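Local atomic coordinates of NAD-dependent epimerase/dehydratase (PDB entry 3GPI), a protein that is of unknown function but probably binds NAD(P) in a Rossmann fold, as expected for a member of the NAD-dependent epimerase/dehydratase family. Residues G31-A36 with V43-A48; E65-C70 with Q102-V107; A177-T182 with P219-L224; T213-L218 with Y259-P264. All coordinates share one frame; numbering follows the deposited sequence.

From the N terminus, contact 1 comes first and closes a short loop between neighbouring strands 29-33 and 45-47 at one end of the main sheet. Contact 2 follows in series, joining strands 66-69 and 103-109 of the same sheet across a longer, helical connection; the two centres lie about 16 Å apart. Contacts 3 and 4 come later and cross, because 213-218 lies inside the loop closed by contact 3 while its partner 259-264 lies beyond it. Contact 3 ties the start of strand 181-186 to the N-terminal end of helix 220-230, and contact 4 ties the loop after strand 209-212 to the one leading into helix 266-277. A probable hydrogen bond between Thr182 OG1 and Leu218 O joins them.

Contact 1: residues G31-A36 with V43-A48; sequences GLRRSA and VQTLIA
Arg33 NE donates to Thr45 OG1 over 2.9 Å, and the hydroxyl oxygen lies close to the guanidinium plane. The bond spans parallel strands 29-33 and 45-47 at one edge of the Rossmann-type sheet, which are joined by a short loop rather than by a helix. With chi1 at 70°, Arg33 CG sits between its own backbone N and carbonyl carbon, and the chain then extends to NE, crossing the Thr45 side chain at about a right angle. Ile47 covers one face of the guanidinium, its CG1 resting over the centre at 3.5 Å from Arg33 CZ. Farther out, Arg33 NH2 donates to a water that donates in turn to Thr45 O, while NH1 bonds weakly to Gln37 O. Replacing Arg33 with an alanine would probably leave Thr45 OG1 without this donor, break the water link and uncover the flank of Ile47.

The backbones pair regularly. Gly31 N donates to Gln44 O and Gly31 O accepts from Leu46 N; Arg33 repeats the pattern with Leu46 O and Ala48 N, its own N-H pointing almost straight (172°) at Leu46 O. The missing side chain at Gly31 probably permits the 4.3 Å approach of its CA to Thr45 CA, since a CB there would crowd Thr45 CG2. On the other face Leu32 brings CD2 to 3.7 Å from Ala48 CB.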
loop_
_atom_site.group_PDB
_atom_site.type_symbol
_atom_site.label_atom_id
_atom_site.label_comp_id
_atom_site.label_asym_id
_atom_site.label_seq_id
_atom_site.Cartn_x
_atom_site.Cartn_y
_atom_site.Cartn_z
ATOM N N GLY A 31 -9.599 12.651 -6.839
ATOM C CA GLY A 31 -9.875 11.335 -6.264
ATOM C C GLY A 31 -11.286 10.853 -6.537
ATOM O O GLY A 31 -12.187 11.660 -6.808
ATOM N N LEU A 32 -11.459 9.559 -6.465
ATOM C CA LEU A 32 -12.766 8.956 -6.557
ATOM C C LEU A 32 -12.992 8.302 -5.199
ATOM O O LEU A 32 -12.224 7.402 -4.799
ATOM C CB LEU A 32 -12.768 7.920 -7.703
ATOM C CG LEU A 32 -14.053 7.324 -8.274
ATOM C CD1 LEU A 32 -13.708 6.649 -9.595
ATOM C CD2 LEU A 32 -14.651 6.311 -7.296
ATOM N N ARG A 33 -14.050 8.731 -4.493
ATOM C CA ARG A 33 -14.362 8.232 -3.148
ATOM C C ARG A 33 -15.807 7.762 -3.033
ATOM O O ARG A 33 -16.599 7.973 -3.941
ATOM C CB ARG A 33 -14.120 9.360 -2.155
ATOM C CG ARG A 33 -15.165 10.481 -2.282
ATOM C CD ARG A 33 -15.107 11.436 -1.143
ATOM N NE ARG A 33 -15.840 12.647 -1.477
ATOM C CZ ARG A 33 -16.980 13.024 -0.903
ATOM N NH1 ARG A 33 -17.526 12.297 0.070
ATOM N NH2 ARG A 33 -17.559 14.148 -1.278
ATOM N N ARG A 34 -16.139 7.124 -1.912
ATOM C CA ARG A 34 -17.541 6.866 -1.532
ATOM C C ARG A 34 -18.164 8.030 -0.725
ATOM O O ARG A 34 -17.440 8.765 -0.016
ATOM C CB ARG A 34 -17.575 5.614 -0.674
ATOM C CG ARG A 34 -17.036 4.354 -1.356
ATOM C CD ARG A 34 -17.198 3.130 -0.439
ATOM N NE ARG A 34 -16.508 3.332 0.834
ATOM C CZ ARG A 34 -15.258 2.959 1.083
ATOM N NH1 ARG A 34 -14.550 2.321 0.151
ATOM N NH2 ARG A 34 -14.721 3.217 2.266
ATOM N N SER A 35 -19.506 8.155 -0.746
ATOM C CA SER A 35 -20.205 9.237 -0.013
ATOM C C SER A 35 -20.010 9.175 1.501
ATOM O O SER A 35 -19.962 10.198 2.159
ATOM C CB SER A 35 -21.693 9.282 -0.347
ATOM O OG SER A 35 -22.347 8.128 0.114
ATOM N N ALA A 36 -19.828 7.974 2.040
ATOM C CA ALA A 36 -19.619 7.824 3.486
ATOM C C ALA A 36 -18.200 8.168 3.943
ATOM O O ALA A 36 -17.879 8.045 5.131
ATOM C CB ALA A 36 -19.988 6.426 3.928
ATOM N N VAL A 43 -9.131 18.813 -0.644
ATOM C CA VAL A 43 -8.909 17.731 -1.572
ATOM C C VAL A 43 -10.029 17.676 -2.623
ATOM O O VAL A 43 -11.228 17.808 -2.299
ATOM C CB VAL A 43 -8.700 16.344 -0.893
ATOM C CG1 VAL A 43 -9.961 15.847 -0.283
ATOM C CG2 VAL A 43 -8.247 15.332 -1.907
ATOM N N GLN A 44 -9.650 17.472 -3.880
ATOM C CA GLN A 44 -10.597 17.463 -4.974
ATOM C C GLN A 44 -11.037 16.043 -5.238
ATOM O O GLN A 44 -10.200 15.219 -5.601
ATOM C CB GLN A 44 -9.870 18.011 -6.205
ATOM C CG GLN A 44 -10.675 18.048 -7.414
ATOM C CD GLN A 44 -11.280 19.419 -7.603
ATOM O OE1 GLN A 44 -11.196 20.267 -6.705
ATOM N NE2 GLN A 44 -11.896 19.640 -8.749
ATOM N N THR A 45 -12.306 15.714 -5.007
ATOM C CA THR A 45 -12.803 14.379 -5.293
ATOM C C THR A 45 -14.208 14.434 -5.879
ATOM O O THR A 45 -14.878 15.452 -5.735
ATOM C CB THR A 45 -12.873 13.433 -4.035
ATOM O OG1 THR A 45 -13.887 13.917 -3.142
ATOM C CG2 THR A 45 -11.554 13.371 -3.267
ATOM N N LEU A 46 -14.610 13.322 -6.491
ATOM C CA LEU A 46 -16.006 13.028 -6.828
ATOM C C LEU A 46 -16.419 11.735 -6.150
ATOM O O LEU A 46 -15.587 10.912 -5.763
ATOM C CB LEU A 46 -16.208 12.939 -8.358
ATOM C CG LEU A 46 -15.488 11.788 -9.067
ATOM C CD1 LEU A 46 -16.472 10.747 -9.536
ATOM C CD2 LEU A 46 -14.708 12.336 -10.275
ATOM N N ILE A 47 -17.726 11.569 -5.981
ATOM C CA ILE A 47 -18.303 10.370 -5.440
ATOM C C ILE A 47 -18.686 9.435 -6.568
ATOM O O ILE A 47 -19.376 9.832 -7.524
ATOM C CB ILE A 47 -19.547 10.717 -4.524
ATOM C CG1 ILE A 47 -19.108 11.521 -3.293
ATOM C CG2 ILE A 47 -20.296 9.440 -4.130
ATOM C CD1 ILE A 47 -20.253 12.331 -2.600
ATOM N N ALA A 48 -18.241 8.198 -6.477
ATOM C CA ALA A 48 -18.676 7.167 -7.385
ATOM C C ALA A 48 -18.484 5.796 -6.770
ATOM O O ALA A 48 -17.878 5.666 -5.699
ATOM C CB ALA A 48 -17.931 7.276 -8.719
HETATM O O HOH W 1 -16.898 15.416 -3.796
#

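Contact 2: residues E65-C70 with Q102-V107; sequences EILVYC and QHVFFV
Ile66 of strand 66-69 meets His103 and Phe105 of the neighbouring parallel strand 103-109 in the interior of the Rossmann sheet, where a beta-alpha-beta crossover connects the two strands. From Ile66 CB the branches part: CG2, anti to the backbone N, reaches the edge of the Phe105 ring at 3.7 Å from CD2, whereas CG1 turns beside the N (chi1 -56°) and carries CD1 to 3.6 Å from His103 CB. A glycine in place of Ile66 would probably open a gap at the Phe105 edge and leave His103 CB without its apolar neighbour. His103 lays CD2 over one face of the Phe105 ring, toward its rim, and Ser148 and Thr150 hold its ring nitrogens.

On the other face Tyr69 and Phe106 run side by side, rim to rim, with planes 13° apart and Tyr69 CD2 3.7 Å from Phe106 CE1; helix 86-95 packs against both. Backbone bonds alternate between the strands. They start with Glu65 O, which accepts from Gln102 N at 2.7 Å and weakly from His103 N. At the far end Tyr69 O takes Val107 N and a water, which also donates to Val107 O at 2.6 Å.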
loop_
_atom_site.group_PDB
_atom_site.type_symbol
_atom_site.label_atom_id
_atom_site.label_comp_id
_atom_site.label_asym_id
_atom_site.label_seq_id
_atom_site.Cartn_x
_atom_site.Cartn_y
_atom_site.Cartn_z
ATOM N N GLU A 65 -3.821 11.321 -17.367
ATOM C CA GLU A 65 -2.749 10.564 -17.997
ATOM C C GLU A 65 -2.335 9.394 -17.116
ATOM O O GLU A 65 -1.768 8.429 -17.621
ATOM C CB GLU A 65 -1.547 11.467 -18.216
ATOM C CG GLU A 65 -1.681 12.287 -19.513
ATOM C CD GLU A 65 -2.133 13.726 -19.337
ATOM O OE1 GLU A 65 -1.926 14.352 -18.263
ATOM O OE2 GLU A 65 -2.657 14.268 -20.344
ATOM N N ILE A 66 -2.589 9.490 -15.804
ATOM C CA ILE A 66 -2.179 8.449 -14.880
ATOM C C ILE A 66 -3.363 8.048 -14.005
ATOM O O ILE A 66 -4.074 8.918 -13.470
ATOM C CB ILE A 66 -1.021 8.927 -13.963
ATOM C CG1 ILE A 66 0.183 9.409 -14.756
ATOM C CG2 ILE A 66 -0.622 7.862 -12.928
ATOM C CD1 ILE A 66 0.982 8.340 -15.448
ATOM N N LEU A 67 -3.613 6.732 -13.902
ATOM C CA LEU A 67 -4.541 6.204 -12.906
ATOM C C LEU A 67 -3.769 5.549 -11.783
ATOM O O LEU A 67 -2.915 4.715 -12.068
ATOM C CB LEU A 67 -5.455 5.173 -13.552
ATOM C CG LEU A 67 -6.366 4.385 -12.598
ATOM C CD1 LEU A 67 -7.375 5.273 -11.880
ATOM C CD2 LEU A 67 -7.081 3.281 -13.398
ATOM N N VAL A 68 -4.049 5.935 -10.530
ATOM C CA VAL A 68 -3.553 5.170 -9.386
ATOM C C VAL A 68 -4.771 4.496 -8.773
ATOM O O VAL A 68 -5.689 5.188 -8.332
ATOM C CB VAL A 68 -2.866 6.078 -8.325
ATOM C CG1 VAL A 68 -2.330 5.217 -7.201
ATOM C CG2 VAL A 68 -1.748 6.865 -8.968
ATOM N N TYR A 69 -4.788 3.169 -8.780
ATOM C CA TYR A 69 -5.951 2.448 -8.317
ATOM C C TYR A 69 -5.634 1.815 -6.974
ATOM O O TYR A 69 -4.798 0.922 -6.904
ATOM C CB TYR A 69 -6.337 1.393 -9.358
ATOM C CG TYR A 69 -7.696 0.783 -9.136
ATOM C CD1 TYR A 69 -8.829 1.372 -9.669
ATOM C CD2 TYR A 69 -7.836 -0.371 -8.369
ATOM C CE1 TYR A 69 -10.073 0.836 -9.452
ATOM C CE2 TYR A 69 -9.080 -0.936 -8.166
ATOM C CZ TYR A 69 -10.189 -0.318 -8.698
ATOM O OH TYR A 69 -11.424 -0.864 -8.472
ATOM N N CYS A 70 -6.321 2.307 -5.951
ATOM C CA CYS A 70 -6.114 1.890 -4.561
ATOM C C CYS A 70 -7.289 1.065 -4.018
ATOM O O CYS A 70 -7.157 0.499 -2.929
ATOM C CB CYS A 70 -5.997 3.123 -3.688
ATOM S SG CYS A 70 -4.780 4.319 -4.206
ATOM N N GLN A 102 -1.755 6.975 -19.889
ATOM C CA GLN A 102 -0.395 6.533 -20.210
ATOM C C GLN A 102 0.121 5.461 -19.258
ATOM O O GLN A 102 1.041 4.724 -19.598
ATOM C CB GLN A 102 0.564 7.717 -20.158
ATOM C CG GLN A 102 0.305 8.749 -21.256
ATOM C CD GLN A 102 1.113 10.015 -21.052
ATOM O OE1 GLN A 102 1.355 10.444 -19.912
ATOM N NE2 GLN A 102 1.495 10.653 -22.157
ATOM N N HIS A 103 -0.420 5.387 -18.051
ATOM C CA HIS A 103 0.076 4.420 -17.093
ATOM C C HIS A 103 -0.949 4.181 -16.022
ATOM O O HIS A 103 -1.659 5.086 -15.601
ATOM C CB HIS A 103 1.387 4.883 -16.431
ATOM C CG HIS A 103 2.297 3.745 -16.067
ATOM N ND1 HIS A 103 2.995 3.015 -17.000
ATOM C CD2 HIS A 103 2.547 3.155 -14.873
ATOM C CE1 HIS A 103 3.699 2.076 -16.394
ATOM N NE2 HIS A 103 3.439 2.136 -15.102
ATOM N N VAL A 104 -1.010 2.925 -15.575
ATOM C CA VAL A 104 -1.809 2.549 -14.417
ATOM C C VAL A 104 -0.902 2.058 -13.291
ATOM O O VAL A 104 -0.115 1.146 -13.489
ATOM C CB VAL A 104 -2.782 1.437 -14.757
ATOM C CG1 VAL A 104 -3.569 1.040 -13.513
ATOM C CG2 VAL A 104 -3.718 1.872 -15.856
ATOM N N PHE A 105 -0.980 2.674 -12.114
ATOM C CA PHE A 105 -0.325 2.157 -10.909
ATOM C C PHE A 105 -1.375 1.450 -10.084
ATOM O O PHE A 105 -2.396 2.062 -9.708
ATOM C CB PHE A 105 0.330 3.280 -10.098
ATOM C CG PHE A 105 1.483 3.936 -10.788
ATOM C CD1 PHE A 105 2.746 3.374 -10.701
ATOM C CD2 PHE A 105 1.320 5.080 -11.582
ATOM C CE1 PHE A 105 3.823 3.958 -11.324
ATOM C CE2 PHE A 105 2.418 5.667 -12.219
ATOM C CZ PHE A 105 3.660 5.113 -12.100
ATOM N N PHE A 106 -1.165 0.152 -9.814
ATOM C CA PHE A 106 -2.172 -0.608 -9.116
ATOM C C PHE A 106 -1.613 -1.037 -7.773
ATOM O O PHE A 106 -0.560 -1.712 -7.736
ATOM C CB PHE A 106 -2.546 -1.819 -9.980
ATOM C CG PHE A 106 -3.503 -2.768 -9.325
ATOM C CD1 PHE A 106 -4.866 -2.503 -9.299
ATOM C CD2 PHE A 106 -3.036 -3.934 -8.737
ATOM C CE1 PHE A 106 -5.771 -3.385 -8.664
ATOM C CE2 PHE A 106 -3.918 -4.826 -8.112
ATOM C CZ PHE A 106 -5.274 -4.555 -8.069
ATOM N N VAL A 107 -2.317 -0.694 -6.693
ATOM C CA VAL A 107 -1.866 -1.049 -5.351
ATOM C C VAL A 107 -2.423 -2.412 -5.016
ATOM O O VAL A 107 -3.614 -2.607 -4.813
ATOM C CB VAL A 107 -2.267 -0.013 -4.289
ATOM C CG1 VAL A 107 -1.765 -0.420 -2.911
ATOM C CG2 VAL A 107 -1.749 1.393 -4.666
HETATM O O HOH W 2 -5.852 -1.381 -5.388
#

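Contact 3: residues A177-T182 with P219-L224; sequences ARNAWT and PVHDLL
Asn179 and Ala180 meet the N-terminal end of helix 220-230, for which Pro219 holds the N-cap position; Pro219 also pairs with Trp181 as an antiparallel, non-hydrogen-bonded bridge. Hydrogen bonds come first. The first amides of the helix have no preceding turn to supply acceptors, and here residues 177-182 supply them: Val220 N donates to Ala180 O, and His221 N to Asn179 OD1, both at 2.9 Å. The second donor stands 35° out of the amide plane of Asn179. Asn179 CG lies opposite the backbone N (chi1 -172°), which carries the amide across to the helix, where its other end, ND2, bonds to Pro241 O and to a water that donates to Asp222 OD1. Two partial negative charges thus face the positive end of the helix, which probably steadies its start.

Packing around the amide is close. Asn179 OD1 lies 3.3 Å from His221 CB and near the edge of the imidazole, the amide and ring planes steeply inclined; His221 NE2 is bound to Pro176 O. An apolar contact is made by Thr182: its side chain and that of Val220 cross at about a right angle, with Thr182 CG2 3.6 Å from Val220 CB, while Thr182 OG1 bonds to Leu218 O.

The aromatic contact is a CH-pi interaction. Trp181, anchored at NE1 by Glu118, runs alongside Pro219 and presents a face to it: Pro219 CG stands 4.3 Å from the centroid of the Trp181 six-membered ring, only 11° off its normal, and Pro219 CD touches Trp181 CZ3 at 3.7 Å.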
loop_
_atom_site.group_PDB
_atom_site.type_symbol
_atom_site.label_atom_id
_atom_site.label_comp_id
_atom_site.label_asym_id
_atom_site.label_seq_id
_atom_site.Cartn_x
_atom_site.Cartn_y
_atom_site.Cartn_z
ATOM N N ALA A 177 0.251 -16.414 19.713
ATOM C CA ALA A 177 1.078 -17.541 20.114
ATOM C C ALA A 177 2.232 -17.757 19.132
ATOM O O ALA A 177 3.335 -18.083 19.531
ATOM C CB ALA A 177 0.211 -18.823 20.219
ATOM N N ARG A 178 1.947 -17.596 17.856
ATOM C CA ARG A 178 2.922 -17.869 16.802
ATOM C C ARG A 178 3.756 -16.623 16.546
ATOM O O ARG A 178 3.193 -15.537 16.397
ATOM C CB ARG A 178 2.204 -18.248 15.525
ATOM C CG ARG A 178 3.115 -18.882 14.544
ATOM C CD ARG A 178 2.813 -18.348 13.208
ATOM N NE ARG A 178 2.777 -19.405 12.232
ATOM C CZ ARG A 178 2.298 -19.276 11.000
ATOM N NH1 ARG A 178 1.821 -18.110 10.559
ATOM N NH2 ARG A 178 2.319 -20.326 10.206
ATOM N N ASN A 179 5.064 -16.799 16.451
ATOM C CA ASN A 179 6.000 -15.687 16.244
ATOM C C ASN A 179 6.448 -15.595 14.786
ATOM O O ASN A 179 7.568 -15.951 14.452
ATOM C CB ASN A 179 7.183 -15.871 17.212
ATOM C CG ASN A 179 8.109 -14.702 17.220
ATOM O OD1 ASN A 179 7.719 -13.602 16.784
ATOM N ND2 ASN A 179 9.315 -14.883 17.716
ATOM N N ALA A 180 5.542 -15.102 13.943
ATOM C CA ALA A 180 5.744 -15.074 12.490
ATOM C C ALA A 180 6.483 -13.822 12.042
ATOM O O ALA A 180 6.428 -12.791 12.695
ATOM C CB ALA A 180 4.398 -15.152 11.828
ATOM N N TRP A 181 7.160 -13.913 10.905
ATOM C CA TRP A 181 7.728 -12.733 10.262
ATOM C C TRP A 181 6.676 -11.700 9.900
ATOM O O TRP A 181 5.551 -12.027 9.509
ATOM C CB TRP A 181 8.455 -13.153 8.984
ATOM C CG TRP A 181 9.696 -13.901 9.292
ATOM C CD1 TRP A 181 9.853 -15.273 9.293
ATOM C CD2 TRP A 181 10.940 -13.353 9.710
ATOM N NE1 TRP A 181 11.135 -15.592 9.647
ATOM C CE2 TRP A 181 11.836 -14.439 9.909
ATOM C CE3 TRP A 181 11.415 -12.035 9.885
ATOM C CZ2 TRP A 181 13.165 -14.252 10.317
ATOM C CZ3 TRP A 181 12.750 -11.851 10.281
ATOM C CH2 TRP A 181 13.604 -12.953 10.484
ATOM N N THR A 182 7.042 -10.427 10.071
ATOM C CA THR A 182 6.162 -9.323 9.692
ATOM C C THR A 182 6.927 -8.353 8.799
ATOM O O THR A 182 8.125 -8.062 9.050
ATOM C CB THR A 182 5.585 -8.586 10.944
ATOM O OG1 THR A 182 6.650 -8.018 11.736
ATOM C CG2 THR A 182 4.749 -9.532 11.808
ATOM N N PRO A 219 10.347 -10.768 13.335
ATOM C CA PRO A 219 9.316 -11.576 13.960
ATOM C C PRO A 219 8.407 -10.690 14.810
ATOM O O PRO A 219 8.893 -9.736 15.449
ATOM C CB PRO A 219 10.127 -12.513 14.878
ATOM C CG PRO A 219 11.482 -12.591 14.254
ATOM C CD PRO A 219 11.694 -11.159 13.763
ATOM N N VAL A 220 7.123 -11.014 14.839
ATOM C CA VAL A 220 6.129 -10.141 15.473
ATOM C C VAL A 220 6.461 -9.910 16.967
ATOM O O VAL A 220 6.262 -8.832 17.491
ATOM C CB VAL A 220 4.674 -10.645 15.243
ATOM C CG1 VAL A 220 4.390 -11.972 15.992
ATOM C CG2 VAL A 220 3.654 -9.586 15.574
ATOM N N HIS A 221 6.985 -10.925 17.643
ATOM C CA HIS A 221 7.326 -10.733 19.046
ATOM C C HIS A 221 8.466 -9.776 19.261
ATOM O O HIS A 221 8.498 -9.091 20.265
ATOM C CB HIS A 221 7.607 -12.089 19.755
ATOM C CG HIS A 221 6.356 -12.808 20.156
ATOM N ND1 HIS A 221 5.937 -12.862 21.468
ATOM C CD2 HIS A 221 5.422 -13.472 19.422
ATOM C CE1 HIS A 221 4.798 -13.533 21.522
ATOM N NE2 HIS A 221 4.465 -13.916 20.303
ATOM N N ASP A 222 9.403 -9.711 18.320
ATOM C CA ASP A 222 10.454 -8.724 18.472
ATOM C C ASP A 222 9.905 -7.310 18.318
ATOM O O ASP A 222 10.321 -6.396 19.030
ATOM C CB ASP A 222 11.570 -8.941 17.448
ATOM C CG ASP A 222 12.433 -10.161 17.748
ATOM O OD1 ASP A 222 12.303 -10.767 18.832
ATOM O OD2 ASP A 222 13.226 -10.484 16.853
ATOM N N LEU A 223 8.967 -7.113 17.405
ATOM C CA LEU A 223 8.368 -5.800 17.225
ATOM C C LEU A 223 7.538 -5.430 18.454
ATOM O O LEU A 223 7.659 -4.320 18.956
ATOM C CB LEU A 223 7.489 -5.813 15.965
ATOM C CG LEU A 223 6.747 -4.508 15.723
ATOM C CD1 LEU A 223 7.696 -3.292 15.571
ATOM C CD2 LEU A 223 5.874 -4.599 14.494
ATOM N N LEU A 224 6.739 -6.373 18.940
ATOM C CA LEU A 224 5.886 -6.116 20.109
ATOM C C LEU A 224 6.728 -5.807 21.337
ATOM O O LEU A 224 6.397 -4.872 22.041
ATOM C CB LEU A 224 4.938 -7.282 20.338
ATOM C CG LEU A 224 3.836 -7.442 19.320
ATOM C CD1 LEU A 224 3.240 -8.855 19.454
ATOM C CD2 LEU A 224 2.770 -6.334 19.475
HETATM O O HOH W 3 11.870 -13.476 18.101
#

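Contact 4: residues T213-L218 with Y259-P264; sequences TDNQPL and YQLIYP
An Asx turn at Asp214 shapes the loop between strands 209-212 and 218-219 at its meeting with the loop that leads into helix 266-277. Asp214 OD1 accepts from Gln216 N at 2.9 Å, the donor lying 49° above the carboxylate plane. The side chain folds back for this bond: chi1 of 78° puts Asp214 CG between the backbone N and the carbonyl carbon. The intervening residue, Asn215, then offers its backbone N to the other loop and donates to Pro264 O at 3.0 Å, nearly in line with the carbonyl bond.

Pro264 O is also flanked by carbon, with Asp214 CB and Asn215 CB each 3.3 Å from it. The Asn215 side chain passes across Pro264, bringing ND2 to 3.6 Å from Pro264 CB, and slides past Leu261 in the opposite direction, so that Leu261 CD1 lies 3.5 Å from Asn215 OD1. That oxygen has its polar partner in Asn251 ND2, which also binds Thr213 O. A water lies 2.7 Å from both Asp214 OD2 and Tyr263 O and may link the loops, though it cannot serve every acceptor near it at once. The second loop is also held by Asp189, whose carboxylate accepts from Ile262 N, Tyr263 N and Tyr259 OH.

The bond from Gln216 N probably fixes the rotation of the Asp214 carboxylate, with OD2 facing the water. The one direct hydrogen bond between the loops runs backbone to backbone, and so does not itself depend on the chemistry of the Asn215 or Pro264 side chains, while Asp214 probably sets the turn that presents Asn215 N.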
loop_
_atom_site.group_PDB
_atom_site.type_symbol
_atom_site.label_atom_id
_atom_site.label_comp_id
_atom_site.label_asym_id
_atom_site.label_seq_id
_atom_site.Cartn_x
_atom_site.Cartn_y
_atom_site.Cartn_z
ATOM N N THR A 213 7.969 -2.402 0.454
ATOM C CA THR A 213 8.199 -2.827 1.847
ATOM C C THR A 213 9.493 -2.192 2.334
ATOM O O THR A 213 10.305 -1.754 1.516
ATOM C CB THR A 213 8.176 -4.372 1.958
ATOM O OG1 THR A 213 8.017 -4.775 3.321
ATOM C CG2 THR A 213 9.440 -4.996 1.363
ATOM N N ASP A 214 9.666 -2.102 3.649
ATOM C CA ASP A 214 10.875 -1.459 4.161
ATOM C C ASP A 214 12.037 -2.438 4.278
ATOM O O ASP A 214 11.926 -3.556 3.801
ATOM C CB ASP A 214 10.615 -0.684 5.458
ATOM C CG ASP A 214 10.517 -1.581 6.704
ATOM O OD1 ASP A 214 10.882 -2.775 6.676
ATOM O OD2 ASP A 214 10.146 -1.022 7.745
ATOM N N ASN A 215 13.134 -2.005 4.872
ATOM C CA ASN A 215 14.369 -2.793 4.887
ATOM C C ASN A 215 14.420 -3.922 5.904
ATOM O O ASN A 215 15.347 -4.766 5.816
ATOM C CB ASN A 215 15.557 -1.876 5.214
ATOM C CG ASN A 215 15.849 -0.858 4.145
ATOM O OD1 ASN A 215 15.542 -0.998 2.981
ATOM N ND2 ASN A 215 16.532 0.176 4.578
ATOM N N GLN A 216 13.495 -3.970 6.876
ATOM C CA GLN A 216 13.706 -4.892 8.009
ATOM C C GLN A 216 12.459 -5.639 8.421
ATOM O O GLN A 216 11.772 -5.214 9.334
ATOM C CB GLN A 216 14.275 -4.148 9.226
ATOM C CG GLN A 216 15.723 -3.622 9.021
ATOM C CD GLN A 216 16.383 -3.183 10.313
ATOM O OE1 GLN A 216 16.334 -3.873 11.314
ATOM N NE2 GLN A 216 17.022 -2.000 10.299
ATOM N N PRO A 217 12.190 -6.779 7.797
ATOM C CA PRO A 217 11.171 -7.663 8.357
ATOM C C PRO A 217 11.649 -8.128 9.736
ATOM O O PRO A 217 12.837 -8.262 9.993
ATOM C CB PRO A 217 11.131 -8.843 7.377
ATOM C CG PRO A 217 12.183 -8.616 6.353
ATOM C CD PRO A 217 12.921 -7.366 6.660
ATOM N N LEU A 218 10.706 -8.418 10.616
ATOM C CA LEU A 218 11.106 -8.989 11.904
ATOM C C LEU A 218 9.991 -9.846 12.443
ATOM O O LEU A 218 8.826 -9.688 12.073
ATOM C CB LEU A 218 11.570 -7.937 12.959
ATOM C CG LEU A 218 10.483 -7.072 13.614
ATOM C CD1 LEU A 218 11.140 -6.112 14.671
ATOM C CD2 LEU A 218 9.757 -6.227 12.584
ATOM N N TYR A 259 14.703 5.239 -5.144
ATOM C CA TYR A 259 13.850 5.812 -4.114
ATOM C C TYR A 259 14.530 5.698 -2.754
ATOM O O TYR A 259 15.096 4.653 -2.427
ATOM C CB TYR A 259 12.480 5.103 -4.102
ATOM C CG TYR A 259 11.629 5.668 -2.974
ATOM C CD1 TYR A 259 11.086 6.949 -3.080
ATOM C CD2 TYR A 259 11.404 4.939 -1.805
ATOM C CE1 TYR A 259 10.340 7.523 -2.052
ATOM C CE2 TYR A 259 10.643 5.481 -0.787
ATOM C CZ TYR A 259 10.149 6.771 -0.897
ATOM O OH TYR A 259 9.451 7.348 0.120
ATOM N N GLN A 260 14.453 6.767 -1.961
ATOM C CA GLN A 260 15.032 6.785 -0.600
ATOM C C GLN A 260 13.937 6.727 0.451
ATOM O O GLN A 260 13.086 7.599 0.552
ATOM C CB GLN A 260 15.900 8.012 -0.371
ATOM C CG GLN A 260 17.172 7.941 -1.209
ATOM C CD GLN A 260 18.040 9.159 -1.050
ATOM O OE1 GLN A 260 17.610 10.280 -1.318
ATOM N NE2 GLN A 260 19.287 8.943 -0.646
ATOM N N LEU A 261 13.930 5.639 1.219
ATOM C CA LEU A 261 12.929 5.527 2.263
ATOM C C LEU A 261 13.012 6.626 3.316
ATOM O O LEU A 261 14.098 6.936 3.841
ATOM C CB LEU A 261 13.051 4.163 2.938
ATOM C CG LEU A 261 12.624 2.957 2.099
ATOM C CD1 LEU A 261 13.312 1.674 2.570
ATOM C CD2 LEU A 261 11.090 2.770 2.022
ATOM N N ILE A 262 11.860 7.191 3.628
ATOM C CA ILE A 262 11.742 8.149 4.735
ATOM C C ILE A 262 11.938 7.403 6.059
ATOM O O ILE A 262 12.602 7.899 6.965
ATOM C CB ILE A 262 10.359 8.814 4.740
ATOM C CG1 ILE A 262 10.119 9.568 3.422
ATOM C CG2 ILE A 262 10.189 9.788 5.935
ATOM C CD1 ILE A 262 8.664 9.940 3.227
ATOM N N TYR A 263 11.337 6.213 6.167
ATOM C CA TYR A 263 11.382 5.394 7.367
ATOM C C TYR A 263 11.924 4.056 6.964
ATOM O O TYR A 263 11.157 3.134 6.656
ATOM C CB TYR A 263 9.983 5.241 7.968
ATOM C CG TYR A 263 9.337 6.547 8.278
ATOM C CD1 TYR A 263 9.731 7.279 9.408
ATOM C CD2 TYR A 263 8.345 7.059 7.463
ATOM C CE1 TYR A 263 9.125 8.493 9.714
ATOM C CE2 TYR A 263 7.750 8.291 7.746
ATOM C CZ TYR A 263 8.138 8.985 8.876
ATOM O OH TYR A 263 7.509 10.192 9.123
ATOM N N PRO A 264 13.255 3.919 6.945
ATOM C CA PRO A 264 13.881 2.699 6.395
ATOM C C PRO A 264 13.477 1.436 7.154
ATOM O O PRO A 264 13.530 0.361 6.592
ATOM C CB PRO A 264 15.387 2.990 6.469
ATOM C CG PRO A 264 15.519 4.458 6.657
ATOM C CD PRO A 264 14.250 4.963 7.282
HETATM O O HOH W 4 9.276 1.484 7.796
#